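Local coordinates for endo-1,4-beta-mannanase (Eisenia fetida, PDB 5Y6T), which probably hydrolyses internal beta-1,4-mannosidic linkages of mannans, as a glycoside hydrolase of family GH5, at residues A[122-125]-A[126-130]; A[200-203]-A[204-208]; A[144-147]-A[148-151]. One frame throughout, in Å; residues are numbered along the deposited sequence. Where two conformers were deposited one is given.

Contact 1: residues A[122-125]-A[126-130]; sequences TTPT and SRYRD
With CG anti to the backbone N in both residues (chi1 160° in Tyr128, -166° in Arg129), the Tyr128 ring and the Arg129 chain turn back from the first turn of helix 126-133 onto Pro124. The Tyr128 ring and the pyrrolidine cross obliquely, CD2 of Tyr128 lying 3.4 Å from CB of Pro124. Arg129 runs across the proline at about a right angle, its CB 4.0 Å from CB of Pro124. A bend at chi3 then folds the guanidinium back, and Pro124 CB lies over one of its faces. At the edge of the guanidinium, in its plane, CG2 of Thr123 meets NH2 of Arg129 at 3.4 Å. NH2 also comes to 3.1 Å from Pro124 O, while its salt bridge goes to Asp197. Thr125 is the N-cap residue: its carbonyl O accepts the first helical bond, from Arg129 N, at 2.9 Å and almost straight (174°). Its OG1 passes 3.6 Å from CB of Tyr128 and is hydrogen-bonded to Asp73 O. Tyr128 OH is hydrogen-bonded to Asn119 O, and the ring stacks with Trp118, so proline and indole both border the phenol. The chemistry implies a loop joined to its helix by apolar packing on Pro124 and by the Arg129 N to Thr125 O bond, while the charge of Arg129 is directed to Asp197, which probably offsets it.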
ATOM      1  N   THR A 122       8.742  -9.834  -4.083  1.00 21.85           N
ATOM      2  CA  THR A 122       9.968 -10.367  -4.663  1.00 20.91           C
ATOM      3  C   THR A 122      10.936 -10.682  -3.546  1.00 20.70           C
ATOM      4  O   THR A 122      10.800 -10.220  -2.425  1.00 20.29           O
ATOM      5  CB  THR A 122      10.639  -9.368  -5.602  1.00 24.23           C
ATOM      6  OG1 THR A 122      10.904  -8.126  -4.908  1.00 24.16           O
ATOM      7  CG2 THR A 122       9.729  -9.130  -6.885  1.00 25.48           C
ATOM      8  N   THR A 123      11.943 -11.457  -3.846  1.00 20.41           N
ATOM      9  CA  THR A 123      12.858 -11.872  -2.850  1.00 20.45           C
ATOM     10  C   THR A 123      13.716 -10.639  -2.436  1.00 21.05           C
ATOM     11  O   THR A 123      14.316  -9.961  -3.293  1.00 19.88           O
ATOM     12  CB  THR A 123      13.779 -12.953  -3.408  1.00 20.07           C
ATOM     13  OG1 THR A 123      12.983 -14.059  -3.846  1.00 19.97           O
ATOM     14  CG2 THR A 123      14.729 -13.456  -2.323  1.00 20.42           C
ATOM     15  N   PRO A 124      13.853 -10.421  -1.138  1.00 20.10           N
ATOM     16  CA  PRO A 124      14.674  -9.298  -0.719  1.00 19.00           C
ATOM     17  C   PRO A 124      16.159  -9.410  -1.010  1.00 19.83           C
ATOM     18  O   PRO A 124      16.705 -10.533  -0.946  1.00 18.76           O
ATOM     19  CB  PRO A 124      14.515  -9.300   0.834  1.00 21.19           C
ATOM     20  CG  PRO A 124      13.269 -10.007   1.083  1.00 22.44           C
ATOM     21  CD  PRO A 124      13.099 -11.018  -0.011  1.00 20.27           C
ATOM     22  N   THR A 125      16.797  -8.279  -1.283  1.00 20.10           N
ATOM     23  CA  THR A 125      18.242  -8.193  -1.174  1.00 19.74           C
ATOM     24  C   THR A 125      18.695  -8.454   0.273  1.00 18.41           C
ATOM     25  O   THR A 125      17.920  -8.304   1.206  1.00 19.74           O
ATOM     26  CB  THR A 125      18.773  -6.853  -1.634  1.00 20.16           C
ATOM     27  OG1 THR A 125      18.302  -5.839  -0.752  1.00 20.64           O
ATOM     28  CG2 THR A 125      18.410  -6.601  -3.109  1.00 20.99           C
ATOM     29  N   SER A 126      19.937  -8.880   0.476  1.00 19.01           N
ATOM     30  CA  SER A 126      20.409  -9.342   1.785  1.00 18.71           C
ATOM     31  C   SER A 126      20.383  -8.196   2.804  1.00 18.17           C
ATOM     32  O   SER A 126      20.101  -8.404   4.030  1.00 19.07           O
ATOM     33  CB  SER A 126      21.806 -10.023   1.660  1.00 19.02           C
ATOM     34  OG  SER A 126      22.745  -8.991   1.265  1.00 19.73           O
ATOM     35  N   ARG A 127      20.613  -6.960   2.365  1.00 19.60           N
ATOM     36  CA  ARG A 127      20.601  -5.839   3.324  1.00 19.98           C
ATOM     37  C   ARG A 127      19.217  -5.547   3.816  1.00 20.75           C
ATOM     38  O   ARG A 127      19.025  -5.244   5.019  1.00 19.64           O
ATOM     39  CB  ARG A 127      21.254  -4.622   2.785  1.00 20.84           C
ATOM     40  CG  ARG A 127      22.778  -4.707   2.549  1.00 19.29           C
ATOM     41  CD  ARG A 127      23.514  -4.954   3.834  1.00 20.90           C
ATOM     42  NE  ARG A 127      24.940  -4.629   3.623  1.00 22.47           N
ATOM     43  CZ  ARG A 127      25.904  -5.084   4.381  1.00 22.56           C
ATOM     44  NH1 ARG A 127      25.665  -5.814   5.411  1.00 22.65           N
ATOM     45  NH2 ARG A 127      27.178  -4.784   4.080  1.00 25.18           N
ATOM     46  N   TYR A 128      18.241  -5.684   2.942  1.00 19.27           N
ATOM     47  CA  TYR A 128      16.841  -5.494   3.329  1.00 20.28           C
ATOM     48  C   TYR A 128      16.378  -6.656   4.228  1.00 21.42           C
ATOM     49  O   TYR A 128      15.808  -6.464   5.318  1.00 20.64           O
ATOM     50  CB  TYR A 128      16.028  -5.315   2.045  1.00 20.35           C
ATOM     51  CG  TYR A 128      14.523  -5.547   2.077  1.00 20.59           C
ATOM     52  CD1 TYR A 128      13.770  -5.311   3.172  1.00 19.87           C
ATOM     53  CD2 TYR A 128      13.845  -5.937   0.893  1.00 18.31           C
ATOM     54  CE1 TYR A 128      12.388  -5.523   3.180  1.00 20.69           C
ATOM     55  CE2 TYR A 128      12.499  -6.118   0.850  1.00 19.51           C
ATOM     56  CZ  TYR A 128      11.735  -5.971   1.997  1.00 19.93           C
ATOM     57  OH  TYR A 128      10.400  -6.215   1.885  1.00 20.14           O
ATOM     58  N   ARG A 129      16.683  -7.867   3.838  1.00 19.50           N
ATOM     59  CA  ARG A 129      16.326  -9.014   4.669  1.00 19.28           C
ATOM     60  C   ARG A 129      16.907  -8.872   6.061  1.00 20.55           C
ATOM     61  O   ARG A 129      16.232  -9.155   7.069  1.00 19.77           O
ATOM     62  CB  ARG A 129      16.764 -10.323   4.035  1.00 20.80           C
ATOM     63  CG  ARG A 129      16.079 -11.534   4.741  1.00 20.32           C
ATOM     64  CD  ARG A 129      16.527 -12.895   4.264  1.00 21.77           C
ATOM     65  NE  ARG A 129      16.151 -13.154   2.893  1.00 20.48           N
ATOM     66  CZ  ARG A 129      16.923 -12.947   1.846  1.00 22.04           C
ATOM     67  NH1 ARG A 129      18.150 -12.434   2.005  1.00 21.38           N
ATOM     68  NH2 ARG A 129      16.446 -13.244   0.637  1.00 22.68           N
ATOM     69  N   ASP A 130      18.135  -8.389   6.119  1.00 20.87           N
ATOM     70  CA  ASP A 130      18.764  -8.243   7.427  1.00 21.73           C
ATOM     71  C   ASP A 130      18.040  -7.203   8.314  1.00 22.47           C
ATOM     72  O   ASP A 130      18.071  -7.395   9.540  1.00 24.30           O
ATOM     73  CB  ASP A 130      20.232  -7.851   7.277  1.00 21.83           C
ATOM     74  CG  ASP A 130      21.123  -9.035   6.815  1.00 23.71           C
ATOM     75  OD1 ASP A 130      20.656 -10.206   6.685  1.00 23.56           O
ATOM     76  OD2 ASP A 130      22.283  -8.742   6.433  1.00 22.48           O
TER

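Contact 2: residues A[200-203]-A[204-208]; sequences PMQR and LQSFI
Met201 and Gln205, one turn apart, make the main side-chain contact. Their chains pass at a slant: CG of Met201 lies 3.5 Å from OE1 of Gln205, and the sulfur SD comes to 3.9 Å from CG of Gln205. Met201 reaches this place because CG is anti to its backbone N (chi1 180°) and the chain then bends at chi2 and chi3, bringing SD beside CG of Gln205. The same amide oxygen also sits 3.5 Å from CA of Gln202. Further round, in one of its two conformers, Gln202 passes NE2 3.9 Å from CB of Ser206, with a hydrogen bond from NE2 to Ala252 O. Among polar contacts, NE2 of Gln205 donates to the carbonyl oxygens of Tyr243 and Cys182, which fixes the rotation of the buried amide. With an alanine here in place of Gln205, the carbonyls of Tyr243 and Cys182 would probably lose the donor they share, and a gap is likely to open beside the Met201 thioether. Backbone bonds run along the helix: Gln205 N to Met201 O at 2.9 Å and nearly straight (176°), Ser206 N to Gln202 O at 2.9 Å, and Phe207 N to Arg203 O at 3.0 Å. The bond from Leu204 N to Pro200 O is weak. Gln205 faces helix 246-253, and Phe207 packs on helix 126-133. Pro200, at the N-cap, starts helix 201-218, a regular alpha helix on the outside of the (beta/alpha)8 barrel expected of a GH5 enzyme.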
ATOM      1  N   PRO A 200       9.561 -15.965   8.870  1.00 21.26           N
ATOM      2  CA  PRO A 200       8.440 -16.133   9.803  1.00 22.60           C
ATOM      3  C   PRO A 200       7.509 -14.973   9.825  1.00 20.22           C
ATOM      4  O   PRO A 200       7.958 -13.824   9.897  1.00 19.46           O
ATOM      5  CB  PRO A 200       9.134 -16.257  11.154  1.00 24.69           C
ATOM      6  CG  PRO A 200      10.498 -16.806  10.843  1.00 24.85           C
ATOM      7  CD  PRO A 200      10.871 -16.120   9.553  1.00 22.42           C
ATOM      8  N   MET A 201       6.221 -15.254   9.948  1.00 18.52           N
ATOM      9  CA  MET A 201       5.232 -14.202  10.085  1.00 19.83           C
ATOM     10  C   MET A 201       5.503 -13.222  11.201  1.00 20.22           C
ATOM     11  O   MET A 201       5.384 -11.987  11.010  1.00 19.87           O
ATOM     12  CB  MET A 201       3.822 -14.824  10.227  1.00 20.87           C
ATOM     13  CG  MET A 201       2.735 -13.754  10.383  1.00 22.36           C
ATOM     14  SD  MET A 201       2.519 -12.650   8.990  1.00 23.25           S
ATOM     15  CE  MET A 201       1.531 -13.672   7.906  1.00 22.47           C
ATOM     16  N   GLN A 202       5.886 -13.735  12.376  1.00 20.55           N
ATOM     17  CA  GLN A 202       6.217 -12.843  13.489  0.70 22.22           C
ATOM     18  C   GLN A 202       7.246 -11.782  13.135  1.00 21.89           C
ATOM     19  O   GLN A 202       7.096 -10.611  13.603  1.00 20.23           O
ATOM     20  CB  GLN A 202       6.675 -13.639  14.685  0.70 21.70           C
ATOM     21  CG  GLN A 202       6.989 -12.770  15.893  0.70 23.18           C
ATOM     22  CD  GLN A 202       8.405 -12.299  16.011  0.70 27.81           C
ATOM     23  OE1 GLN A 202       9.359 -12.966  15.543  0.70 23.36           O
ATOM     24  NE2 GLN A 202       8.569 -11.150  16.662  0.70 24.35           N
ATOM     25  N   ARG A 203       8.277 -12.129  12.315  1.00 21.53           N
ATOM     26  CA  ARG A 203       9.302 -11.151  11.958  0.50 22.30           C
ATOM     27  C   ARG A 203       8.758 -10.071  11.000  1.00 21.91           C
ATOM     28  O   ARG A 203       9.119  -8.891  11.114  1.00 20.42           O
ATOM     29  CB  ARG A 203      10.534 -11.842  11.383  0.50 23.33           C
ATOM     30  CG  ARG A 203      11.243 -12.748  12.375  0.50 24.03           C
ATOM     31  CD  ARG A 203      12.581 -13.163  11.802  0.50 27.39           C
ATOM     32  NE  ARG A 203      13.440 -13.951  12.704  0.50 28.25           N
ATOM     33  CZ  ARG A 203      14.289 -13.426  13.598  0.50 29.59           C
ATOM     34  NH1 ARG A 203      14.390 -12.116  13.775  0.50 28.70           N
ATOM     35  NH2 ARG A 203      15.068 -14.225  14.299  0.50 29.37           N
ATOM     36  N   LEU A 204       7.847 -10.481  10.096  1.00 19.13           N
ATOM     37  CA  LEU A 204       7.200  -9.541   9.168  1.00 18.70           C
ATOM     38  C   LEU A 204       6.311  -8.578   9.915  1.00 18.72           C
ATOM     39  O   LEU A 204       6.365  -7.344   9.696  1.00 21.29           O
ATOM     40  CB  LEU A 204       6.426 -10.257   8.085  1.00 20.85           C
ATOM     41  CG  LEU A 204       7.328 -11.147   7.202  1.00 19.65           C
ATOM     42  CD1 LEU A 204       6.471 -11.959   6.231  1.00 20.03           C
ATOM     43  CD2 LEU A 204       8.365 -10.341   6.423  1.00 22.26           C
ATOM     44  N   GLN A 205       5.476  -9.140  10.790  1.00 19.05           N
ATOM     45  CA  GLN A 205       4.672  -8.308  11.662  1.00 20.05           C
ATOM     46  C   GLN A 205       5.457  -7.344  12.515  1.00 19.02           C
ATOM     47  O   GLN A 205       5.043  -6.190  12.698  1.00 19.18           O
ATOM     48  CB  GLN A 205       3.744  -9.147  12.552  1.00 19.98           C
ATOM     49  CG  GLN A 205       2.661  -9.927  11.801  1.00 20.61           C
ATOM     50  CD  GLN A 205       2.117 -11.064  12.662  1.00 22.34           C
ATOM     51  OE1 GLN A 205       2.875 -11.821  13.325  1.00 21.05           O
ATOM     52  NE2 GLN A 205       0.821 -11.270  12.590  1.00 20.23           N
ATOM     53  N   SER A 206       6.528  -7.838  13.146  1.00 20.60           N
ATOM     54  CA  SER A 206       7.393  -6.954  13.961  1.00 20.69           C
ATOM     55  C   SER A 206       7.948  -5.794  13.130  1.00 21.25           C
ATOM     56  O   SER A 206       7.910  -4.658  13.553  1.00 21.41           O
ATOM     57  CB  SER A 206       8.488  -7.806  14.629  1.00 20.85           C
ATOM     58  OG  SER A 206       9.285  -6.969  15.468  1.00 25.21           O
ATOM     59  N   PHE A 207       8.451  -6.116  11.924  1.00 19.34           N
ATOM     60  CA  PHE A 207       9.036  -5.150  10.958  1.00 20.73           C
ATOM     61  C   PHE A 207       7.988  -4.072  10.642  1.00 18.98           C
ATOM     62  O   PHE A 207       8.280  -2.892  10.691  1.00 18.63           O
ATOM     63  CB  PHE A 207       9.522  -5.941   9.716  1.00 20.36           C
ATOM     64  CG  PHE A 207      10.199  -5.133   8.630  1.00 21.59           C
ATOM     65  CD1 PHE A 207      11.519  -4.715   8.774  1.00 19.97           C
ATOM     66  CD2 PHE A 207       9.582  -4.927   7.434  1.00 21.26           C
ATOM     67  CE1 PHE A 207      12.178  -4.110   7.738  1.00 20.13           C
ATOM     68  CE2 PHE A 207      10.245  -4.334   6.363  1.00 21.40           C
ATOM     69  CZ  PHE A 207      11.541  -3.872   6.557  1.00 22.22           C
ATOM     70  N   ILE A 208       6.773  -4.526  10.405  1.00 19.27           N
ATOM     71  CA  ILE A 208       5.685  -3.659  10.105  1.00 19.71           C
ATOM     72  C   ILE A 208       5.297  -2.793  11.314  1.00 19.51           C
ATOM     73  O   ILE A 208       5.053  -1.561  11.173  1.00 20.39           O
ATOM     74  CB  ILE A 208       4.467  -4.438   9.517  1.00 19.92           C
ATOM     75  CG1 ILE A 208       4.871  -5.007   8.129  1.00 20.75           C
ATOM     76  CG2 ILE A 208       3.245  -3.548   9.390  1.00 20.89           C
ATOM     77  CD1 ILE A 208       4.045  -6.201   7.748  1.00 22.59           C
TER

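Contact 3: residues A[144-147]-A[148-151]; sequences QALV and PMVS
Leu146 O accepts the shortest hydrogen bond of this turn, from Val150 N at 2.8 Å, and the approach is close to linear (167°). The two side chains lie side by side and point the same way, CD1 of Leu146 meeting CG2 of Val150 at 3.7 Å. This branch of Val150 is set anti to the carbonyl carbon and beside the backbone N, which also brings CG2 to 3.2 Å from Leu146 O. Leu146 and Val150 both pack against Ile215 of helix 201-218. The same CD1 is 4.3 Å from CE of Met149, whose chain bends at chi3 (57°) and lies against Met95, Thr96 and Leu99 of helix 95-108. Helix 135-152 thus sits between two neighbouring helices, as expected for an outer helix of the GH5 (beta/alpha)8 barrel. It is not a regular rod: a wider pi-type turn covers 144-146, and the helix kinks at Pro148, whose nitrogen carries no hydrogen for the preceding turn. The pyrrolidine crosses the Val147 side chain at about a right angle; the tight 3.4 Å between CD of Pro148 and CB of Val147 comes with the peptide link between them, while CD faces Ala145 O at 3.5 Å. Bonding resumes directly after the proline, Met149 N reaching Ala145 O at 3.2 Å and Ser151 N reaching Val147 O at 2.9 Å.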
ATOM      1  N   GLN A 144      17.607   7.051  10.666  1.00 22.19           N
ATOM      2  CA  GLN A 144      18.444   7.751   9.688  0.70 23.63           C
ATOM      3  C   GLN A 144      17.749   8.008   8.361  1.00 21.61           C
ATOM      4  O   GLN A 144      18.123   8.878   7.596  1.00 22.62           O
ATOM      5  CB  GLN A 144      19.759   7.021   9.385  0.70 25.63           C
ATOM      6  CG  GLN A 144      20.753   6.801  10.531  0.70 31.42           C
ATOM      7  CD  GLN A 144      20.698   7.808  11.632  0.70 32.47           C
ATOM      8  OE1 GLN A 144      20.126   7.563  12.666  0.70 36.46           O
ATOM      9  NE2 GLN A 144      21.347   8.929  11.434  0.70 37.37           N
ATOM     10  N   ALA A 145      16.722   7.230   8.069  1.00 20.51           N
ATOM     11  CA  ALA A 145      16.034   7.357   6.794  1.00 21.86           C
ATOM     12  C   ALA A 145      14.539   7.704   6.998  1.00 21.04           C
ATOM     13  O   ALA A 145      14.089   8.794   6.574  1.00 22.30           O
ATOM     14  CB  ALA A 145      16.260   6.100   5.931  1.00 21.34           C
ATOM     15  N   LEU A 146      13.793   6.816   7.665  1.00 21.04           N
ATOM     16  CA  LEU A 146      12.340   6.890   7.694  1.00 20.90           C
ATOM     17  C   LEU A 146      11.821   8.106   8.468  1.00 20.79           C
ATOM     18  O   LEU A 146      11.049   8.880   7.949  1.00 19.39           O
ATOM     19  CB  LEU A 146      11.770   5.604   8.258  1.00 21.83           C
ATOM     20  CG  LEU A 146      10.262   5.376   8.198  1.00 19.82           C
ATOM     21  CD1 LEU A 146       9.666   5.462   6.785  1.00 21.77           C
ATOM     22  CD2 LEU A 146       9.847   4.114   8.935  1.00 22.53           C
ATOM     23  N   VAL A 147      12.251   8.237   9.726  1.00 19.42           N
ATOM     24  CA  VAL A 147      11.728   9.319  10.555  1.00 20.00           C
ATOM     25  C   VAL A 147      12.021  10.671   9.957  1.00 18.96           C
ATOM     26  O   VAL A 147      11.093  11.477   9.828  1.00 20.29           O
ATOM     27  CB  VAL A 147      12.183   9.191  12.032  1.00 21.60           C
ATOM     28  CG1 VAL A 147      11.999  10.527  12.802  1.00 23.04           C
ATOM     29  CG2 VAL A 147      11.452   8.010  12.741  1.00 20.71           C
ATOM     30  N   PRO A 148      13.250  10.943   9.548  1.00 21.27           N
ATOM     31  CA  PRO A 148      13.494  12.260   8.940  1.00 21.83           C
ATOM     32  C   PRO A 148      12.664  12.569   7.679  1.00 22.99           C
ATOM     33  O   PRO A 148      12.134  13.686   7.550  1.00 21.63           O
ATOM     34  CB  PRO A 148      14.971  12.209   8.582  1.00 26.34           C
ATOM     35  CG  PRO A 148      15.535  11.287   9.646  1.00 24.66           C
ATOM     36  CD  PRO A 148      14.511  10.177   9.708  1.00 23.43           C
ATOM     37  N   MET A 149      12.526  11.556   6.808  1.00 21.88           N
ATOM     38  CA  MET A 149      11.688  11.676   5.629  1.00 21.93           C
ATOM     39  C   MET A 149      10.209  11.942   5.962  1.00 19.22           C
ATOM     40  O   MET A 149       9.566  12.832   5.420  1.00 21.00           O
ATOM     41  CB  MET A 149      11.871  10.452   4.728  1.00 21.18           C
ATOM     42  CG  MET A 149      10.965  10.453   3.550  1.00 22.37           C
ATOM     43  SD  MET A 149      11.417   9.140   2.416  1.00 23.53           S
ATOM     44  CE  MET A 149      11.289   7.740   3.474  1.00 25.38           C
ATOM     45  N   VAL A 150       9.678  11.119   6.844  1.00 20.03           N
ATOM     46  CA  VAL A 150       8.278  11.185   7.204  1.00 20.41           C
ATOM     47  C   VAL A 150       8.000  12.571   7.828  1.00 19.63           C
ATOM     48  O   VAL A 150       7.013  13.177   7.541  1.00 20.86           O
ATOM     49  CB  VAL A 150       7.920  10.040   8.116  1.00 22.40           C
ATOM     50  CG1 VAL A 150       6.558  10.304   8.760  1.00 24.23           C
ATOM     51  CG2 VAL A 150       7.896   8.712   7.347  1.00 22.21           C
ATOM     52  N   SER A 151       8.864  12.970   8.742  1.00 19.70           N
ATOM     53  CA  SER A 151       8.692  14.287   9.421  1.00 22.48           C
ATOM     54  C   SER A 151       8.706  15.452   8.427  1.00 22.52           C
ATOM     55  O   SER A 151       7.919  16.360   8.437  1.00 22.14           O
ATOM     56  CB  SER A 151       9.843  14.454  10.467  1.00 25.40           C
ATOM     57  OG  SER A 151       9.711  15.749  11.105  1.00 26.93           O
TER

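How the contacts relate
Contact 1, at the start of helix 126-133, and contact 2, at the start of helix 201-218, touch: CE1 of Tyr128 lies 3.9 Å from CZ of Phe207, and the centres of the two contacts are about 14 Å apart. Trp118, on strand 112-119, meets both rings and so ties the two helices to the same strand. Contact 3 stands apart, its centre about 20 Å from that of contact 1 and about 21 Å from that of contact 2; its nearest atoms are about 12 Å from contact 1 and about 7 Å from contact 2. Even so, helix 135-152 follows helix 126-133 in the chain, and Leu146 and Val150 rest on later turns of helix 201-218.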